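6-aminohexanoate-cyclic-dimer hydrolase (Arthrobacter sp., PDB 3A2Q) hydrolyses the cyclic dimer of 6-aminohexanoate, a nylon-6 by-product, to the linear dimer as a member of the amidase family. Local coordinates at residues A[137-142]-A[180-185]. The protein carries 1 engineered substitution. Sequence-based numbering, arbitrary orientation.
Sequences TRNPWN and SVCGVV
Side-chain N-H groups of Asn-139 and Trp-141 donate hydrogen bonds to the carbonyls of Val-181 and Cys-182, joining a loop turn to the C-terminal end of helix 176-182 in the amidase fold. The helix closes in a Schellman motif, with Gly-183 at positive phi. The turn belongs to the loop between strand 113-118 and helix 152-159. The contact is buried, and the side chain of Val-181 lies about 11 Å from that of Ala-174, an engineered residue at the probable acyl-ester position. Asn-139 ND2 gives a nearly straight hydrogen bond to Val-181 O (3.1 Å, 169°). The oxygen lies in the amide plane, but ND2 sits above the carbonyl plane. ND2 also rests 3.3 Å from Val-181 CG1 and has a second acceptor in Ser-146 O. Asn-139 CG is anti to the backbone N (chi1 -157°), which sets ND2 against Val-181 O. Its OD1 accepts from Trp-141 N at 2.9 Å, an Asx turn. With an alanine here, Val-181 O and Trp-141 N would probably lose these partners and the turn could shift. Cys-182 O lies at the indole edge, tilted 25° from the ring plane: Trp-141 NE1 donates to it at 2.9 Å, a bent hydrogen bond with NE1 above the carbonyl plane.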
loop_
_atom_site.group_PDB
_atom_site.type_symbol
_atom_site.label_atom_id
_atom_site.label_comp_id
_atom_site.label_asym_id
_atom_site.label_seq_id
_atom_site.Cartn_x
_atom_site.Cartn_y
_atom_site.Cartn_z
ATOM N N THR A 137 14.276 -3.981 -4.901
ATOM C CA THR A 137 14.231 -2.605 -4.437
ATOM C C THR A 137 14.786 -2.760 -3.027
ATOM O O THR A 137 14.373 -3.659 -2.294
ATOM C CB THR A 137 12.796 -2.044 -4.359
ATOM O OG1 THR A 137 12.265 -1.899 -5.681
ATOM C CG2 THR A 137 12.803 -0.679 -3.667
ATOM N N ARG A 138 15.721 -1.895 -2.654
ATOM C CA ARG A 138 16.356 -1.983 -1.349
ATOM C C ARG A 138 15.889 -0.917 -0.372
ATOM O O ARG A 138 15.489 0.176 -0.769
ATOM C CB ARG A 138 17.876 -1.924 -1.527
ATOM C CG ARG A 138 18.412 -3.081 -2.370
ATOM C CD ARG A 138 19.903 -2.944 -2.669
ATOM N NE ARG A 138 20.432 -4.130 -3.345
ATOM C CZ ARG A 138 20.761 -5.266 -2.735
ATOM N NH1 ARG A 138 20.626 -5.387 -1.421
ATOM N NH2 ARG A 138 21.222 -6.290 -3.439
ATOM N N ASN A 139 15.960 -1.248 0.914
ATOM C CA ASN A 139 15.513 -0.355 1.973
ATOM C C ASN A 139 16.470 0.793 2.274
ATOM O O ASN A 139 17.641 0.578 2.586
ATOM C CB ASN A 139 15.268 -1.164 3.245
ATOM C CG ASN A 139 14.313 -0.476 4.195
ATOM O OD1 ASN A 139 14.503 0.682 4.551
ATOM N ND2 ASN A 139 13.274 -1.195 4.614
ATOM N N PRO A 140 15.978 2.038 2.179
ATOM C CA PRO A 140 16.784 3.234 2.447
ATOM C C PRO A 140 17.367 3.235 3.863
ATOM O O PRO A 140 18.392 3.868 4.123
ATOM C CB PRO A 140 15.795 4.381 2.236
ATOM C CG PRO A 140 14.797 3.807 1.262
ATOM C CD PRO A 140 14.618 2.401 1.742
ATOM N N TRP A 141 16.708 2.530 4.778
ATOM C CA TRP A 141 17.173 2.462 6.158
ATOM C C TRP A 141 18.299 1.443 6.316
ATOM O O TRP A 141 19.104 1.543 7.237
ATOM C CB TRP A 141 16.017 2.106 7.106
ATOM C CG TRP A 141 14.905 3.118 7.115
ATOM C CD1 TRP A 141 13.903 3.243 6.198
ATOM C CD2 TRP A 141 14.715 4.175 8.064
ATOM N NE1 TRP A 141 13.099 4.316 6.513
ATOM C CE2 TRP A 141 13.575 4.907 7.654
ATOM C CE3 TRP A 141 15.397 4.577 9.220
ATOM C CZ2 TRP A 141 13.102 6.022 8.360
ATOM C CZ3 TRP A 141 14.924 5.692 9.925
ATOM C CH2 TRP A 141 13.788 6.398 9.488
ATOM N N ASN A 142 18.336 0.463 5.419
ATOM C CA ASN A 142 19.353 -0.588 5.426
ATOM C C ASN A 142 19.288 -1.288 4.068
ATOM O O ASN A 142 18.408 -2.111 3.830
ATOM C CB ASN A 142 19.062 -1.591 6.541
ATOM C CG ASN A 142 20.197 -2.554 6.762
ATOM O OD1 ASN A 142 20.797 -3.050 5.812
ATOM N ND2 ASN A 142 20.493 -2.840 8.026
ATOM N N SER A 180 5.090 0.258 6.738
ATOM C CA SER A 180 5.637 -0.167 8.025
ATOM C C SER A 180 7.149 -0.391 7.912
ATOM O O SER A 180 7.940 0.121 8.710
ATOM C CB SER A 180 4.962 -1.470 8.471
ATOM O OG SER A 180 5.540 -1.974 9.670
ATOM N N VAL A 181 7.533 -1.159 6.899
ATOM C CA VAL A 181 8.934 -1.501 6.657
ATOM C C VAL A 181 9.822 -0.317 6.280
ATOM O O VAL A 181 11.012 -0.310 6.605
ATOM C CB VAL A 181 9.023 -2.579 5.548
ATOM C CG1 VAL A 181 10.479 -2.801 5.117
ATOM C CG2 VAL A 181 8.399 -3.865 6.045
ATOM N N CYS A 182 9.247 0.685 5.615
ATOM C CA CYS A 182 10.009 1.854 5.181
ATOM C C CYS A 182 9.834 3.119 6.013
ATOM O O CYS A 182 10.374 4.168 5.668
ATOM C CB CYS A 182 9.700 2.164 3.716
ATOM S SG CYS A 182 10.220 0.843 2.595
ATOM N N GLY A 183 9.077 3.031 7.100
ATOM C CA GLY A 183 8.909 4.191 7.962
ATOM C C GLY A 183 8.125 5.368 7.418
ATOM O O GLY A 183 8.493 6.522 7.645
ATOM N N VAL A 184 7.047 5.090 6.691
ATOM C CA VAL A 184 6.206 6.159 6.159
ATOM C C VAL A 184 4.753 5.821 6.477
ATOM O O VAL A 184 4.470 4.755 7.021
ATOM C CB VAL A 184 6.375 6.328 4.625
ATOM C CG1 VAL A 184 7.820 6.676 4.299
ATOM C CG2 VAL A 184 5.953 5.061 3.900
ATOM N N VAL A 185 3.842 6.739 6.165
ATOM C CA VAL A 185 2.426 6.501 6.411
ATOM C C VAL A 185 1.804 5.802 5.206
ATOM O O VAL A 185 1.960 6.251 4.073
ATOM C CB VAL A 185 1.661 7.816 6.650
ATOM C CG1 VAL A 185 0.213 7.504 6.996
ATOM C CG2 VAL A 185 2.313 8.604 7.771
#